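Local atomic coordinates of uronate dehydrogenase (Agrobacterium tumefaciens, PDB entry 3RFX), a protein that catalyses the NAD-dependent oxidation of uronic acids such as galacturonate and glucuronate, using a Rossmann-fold domain to bind the cofactor. Residues F108-T114 against K140-E144. The protein carries 1 engineered substitution. Numbering follows the deposited sequence.
Sequences FASSNHT and KCFGE
Lys-140 NZ gives a hydrogen bond to the backbone Ala-109 O at 2.8 Å, meeting the carbonyl almost head-on (C=O...N 175°) and joining helix 135-154 to strand 105-111. Its chain turns once, at chi2 (-63°), then runs extended through CD and CE to bring the terminal nitrogen to the strand. A second bond runs from Ser-110 OG to Glu-144 OE2, 2.7 Å, on the anti side of the carboxylate and 19° out of its plane; OE1 of the same carboxylate is salt-bridged to Arg-162 on the neighbouring strand.

The Phe-108 ring reaches toward the helix. Lys-140 O lies at the edge of the ring, near its plane, 3.8 Å from Phe-108 CE2. Carbon packing adds to this: Phe-108 CZ touches Lys-140 CD and lies 4.0 Å from Gly-143 CA, where the missing side chain lets the ring come close. Thr-114 CG2 lies against Lys-140 CB at 3.7 Å, and Cys-141 SG rests on both CB and CG2 of the threonine.

After the strand, Ser-111 O accepts from Thr-114 N and OG1, and Ser-111 OG from His-113 N in an ST turn.

Lys-140 sits where the YxxxK motif of short-chain dehydrogenases has its lysine, four residues after the engineered alanine that replaces the tyrosine. In such enzymes this lysine usually bonds the nicotinamide ribose and assists the tyrosine. The Ala-109 side chain is about 6 Å from the bound NAD, so the bond to Ala-109 O probably holds Lys-140 NZ close to that site.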
ATOM      1  N   PHE A 108      -8.118  27.186  -6.548  1.00 14.46           N
ATOM      2  CA  PHE A 108      -8.029  27.629  -5.163  1.00 12.36           C
ATOM      3  C   PHE A 108      -6.573  27.671  -4.702  1.00 18.09           C
ATOM      4  O   PHE A 108      -5.856  26.684  -4.828  1.00 15.05           O
ATOM      5  CB  PHE A 108      -8.823  26.679  -4.264  1.00 14.40           C
ATOM      6  CG  PHE A 108      -8.682  26.960  -2.792  1.00 16.93           C
ATOM      7  CD1 PHE A 108      -8.846  28.245  -2.294  1.00 19.33           C
ATOM      8  CD2 PHE A 108      -8.415  25.934  -1.898  1.00 16.48           C
ATOM      9  CE1 PHE A 108      -8.737  28.504  -0.934  1.00 17.42           C
ATOM     10  CE2 PHE A 108      -8.302  26.187  -0.531  1.00 15.58           C
ATOM     11  CZ  PHE A 108      -8.472  27.470  -0.051  1.00 16.53           C
ATOM     12  N   ALA A 109      -6.140  28.813  -4.172  1.00 14.87           N
ATOM     13  CA  ALA A 109      -4.816  28.902  -3.556  1.00 18.06           C
ATOM     14  C   ALA A 109      -4.842  28.268  -2.171  1.00 15.48           C
ATOM     15  O   ALA A 109      -5.100  28.943  -1.178  1.00 17.81           O
ATOM     16  CB  ALA A 109      -4.366  30.360  -3.456  1.00 18.46           C
ATOM     17  N   SER A 110      -4.623  26.960  -2.101  1.00 14.16           N
ATOM     18  CA  SER A 110      -4.416  26.321  -0.815  1.00 13.27           C
ATOM     19  C   SER A 110      -2.947  26.561  -0.458  1.00 14.77           C
ATOM     20  O   SER A 110      -2.297  27.445  -1.025  1.00 14.52           O
ATOM     21  CB  SER A 110      -4.728  24.821  -0.879  1.00 13.48           C
ATOM     22  OG  SER A 110      -4.728  24.243   0.421  1.00 14.71           O
ATOM     23  N   SER A 111      -2.404  25.756   0.443  1.00 14.44           N
ATOM     24  CA  SER A 111      -1.073  26.054   0.954  1.00 16.40           C
ATOM     25  C   SER A 111      -0.343  24.810   1.431  1.00 14.01           C
ATOM     26  O   SER A 111      -0.971  23.869   1.909  1.00 12.59           O
ATOM     27  CB  SER A 111      -1.207  27.023   2.134  1.00 16.10           C
ATOM     28  OG  SER A 111       0.050  27.249   2.727  1.00 19.72           O
ATOM     29  N   ASN A 112       0.986  24.826   1.331  1.00 13.77           N
ATOM     30  CA  ASN A 112       1.795  23.793   1.971  1.00 13.42           C
ATOM     31  C   ASN A 112       1.549  23.759   3.476  1.00 14.85           C
ATOM     32  O   ASN A 112       1.818  22.753   4.135  1.00 14.12           O
ATOM     33  CB  ASN A 112       3.291  24.022   1.693  1.00 13.85           C
ATOM     34  CG  ASN A 112       3.823  25.283   2.370  1.00 17.14           C
ATOM     35  OD1 ASN A 112       4.225  25.252   3.532  1.00 16.83           O
ATOM     36  ND2 ASN A 112       3.805  26.398   1.652  1.00 14.29           N
ATOM     37  N   HIS A 113       1.043  24.855   4.040  1.00 13.18           N
ATOM     38  CA  HIS A 113       0.836  24.893   5.486  1.00 12.76           C
ATOM     39  C   HIS A 113      -0.245  23.938   5.991  1.00 12.57           C
ATOM     40  O   HIS A 113      -0.354  23.701   7.192  1.00 13.47           O
ATOM     41  CB  HIS A 113       0.660  26.331   5.976  1.00 13.69           C
ATOM     42  CG  HIS A 113       1.870  27.167   5.708  1.00 15.73           C
ATOM     43  ND1 HIS A 113       3.083  26.914   6.312  1.00 14.92           N
ATOM     44  CD2 HIS A 113       2.078  28.195   4.853  1.00 17.95           C
ATOM     45  CE1 HIS A 113       3.983  27.769   5.857  1.00 15.65           C
ATOM     46  NE2 HIS A 113       3.398  28.560   4.975  1.00 17.15           N
ATOM     47  N   THR A 114      -1.011  23.360   5.068  1.00 11.32           N
ATOM     48  CA  THR A 114      -1.940  22.288   5.426  1.00 10.83           C
ATOM     49  C   THR A 114      -1.215  21.020   5.891  1.00 10.92           C
ATOM     50  O   THR A 114      -1.812  20.165   6.541  1.00 13.07           O
ATOM     51  CB  THR A 114      -2.830  21.891   4.229  1.00 12.65           C
ATOM     52  OG1 THR A 114      -1.997  21.499   3.130  1.00 14.60           O
ATOM     53  CG2 THR A 114      -3.716  23.066   3.796  1.00 13.37           C
ATOM     54  N   LYS A 140      -6.947  26.724   5.440  1.00 12.16           N
ATOM     55  CA  LYS A 140      -6.790  26.255   4.064  1.00 12.80           C
ATOM     56  C   LYS A 140      -7.357  24.833   3.914  1.00 14.76           C
ATOM     57  O   LYS A 140      -7.941  24.499   2.875  1.00 13.54           O
ATOM     58  CB  LYS A 140      -5.333  26.357   3.595  1.00 17.07           C
ATOM     59  CG  LYS A 140      -4.813  27.815   3.447  1.00 15.26           C
ATOM     60  CD  LYS A 140      -5.588  28.585   2.365  1.00 16.52           C
ATOM     61  CE  LYS A 140      -4.955  29.957   2.056  1.00 18.97           C
ATOM     62  NZ  LYS A 140      -5.657  30.662   0.935  1.00 16.50           N
ATOM     63  N   CYS A 141      -7.210  24.017   4.959  1.00 12.34           N
ATOM     64  CA  CYS A 141      -7.886  22.721   5.028  1.00 13.35           C
ATOM     65  C   CYS A 141      -9.407  22.896   4.936  1.00 16.97           C
ATOM     66  O   CYS A 141     -10.089  22.119   4.263  1.00 14.24           O
ATOM     67  CB  CYS A 141      -7.553  21.992   6.323  1.00 15.53           C
ATOM     68  SG  CYS A 141      -5.841  21.356   6.404  1.00 15.92           S
ATOM     69  N   PHE A 142      -9.937  23.902   5.624  1.00 14.54           N
ATOM     70  CA  PHE A 142     -11.380  24.162   5.552  1.00 13.55           C
ATOM     71  C   PHE A 142     -11.801  24.419   4.103  1.00 15.74           C
ATOM     72  O   PHE A 142     -12.802  23.863   3.631  1.00 15.30           O
ATOM     73  CB  PHE A 142     -11.789  25.335   6.449  1.00 15.52           C
ATOM     74  CG  PHE A 142     -13.228  25.765   6.269  1.00 12.77           C
ATOM     75  CD1 PHE A 142     -14.233  25.222   7.052  1.00 16.08           C
ATOM     76  CD2 PHE A 142     -13.565  26.705   5.309  1.00 16.66           C
ATOM     77  CE1 PHE A 142     -15.560  25.612   6.877  1.00 15.19           C
ATOM     78  CE2 PHE A 142     -14.894  27.091   5.127  1.00 14.83           C
ATOM     79  CZ  PHE A 142     -15.878  26.549   5.917  1.00 12.71           C
ATOM     80  N   GLY A 143     -11.038  25.256   3.404  1.00 13.21           N
ATOM     81  CA  GLY A 143     -11.303  25.517   1.997  1.00 15.71           C
ATOM     82  C   GLY A 143     -11.290  24.247   1.151  1.00 18.11           C
ATOM     83  O   GLY A 143     -12.146  24.049   0.283  1.00 12.92           O
ATOM     84  N   GLU A 144     -10.308  23.382   1.389  1.00 14.30           N
ATOM     85  CA  GLU A 144     -10.233  22.105   0.672  1.00 14.72           C
ATOM     86  C   GLU A 144     -11.427  21.193   0.957  1.00 14.86           C
ATOM     87  O   GLU A 144     -11.958  20.559   0.043  1.00 14.19           O
ATOM     88  CB  GLU A 144      -8.942  21.353   1.040  1.00 14.38           C
ATOM     89  CG  GLU A 144      -7.664  22.037   0.564  1.00 12.21           C
ATOM     90  CD  GLU A 144      -6.421  21.159   0.757  1.00 15.52           C
ATOM     91  OE1 GLU A 144      -6.562  19.989   1.187  1.00 18.40           O
ATOM     92  OE2 GLU A 144      -5.313  21.641   0.464  1.00 14.61           O
TER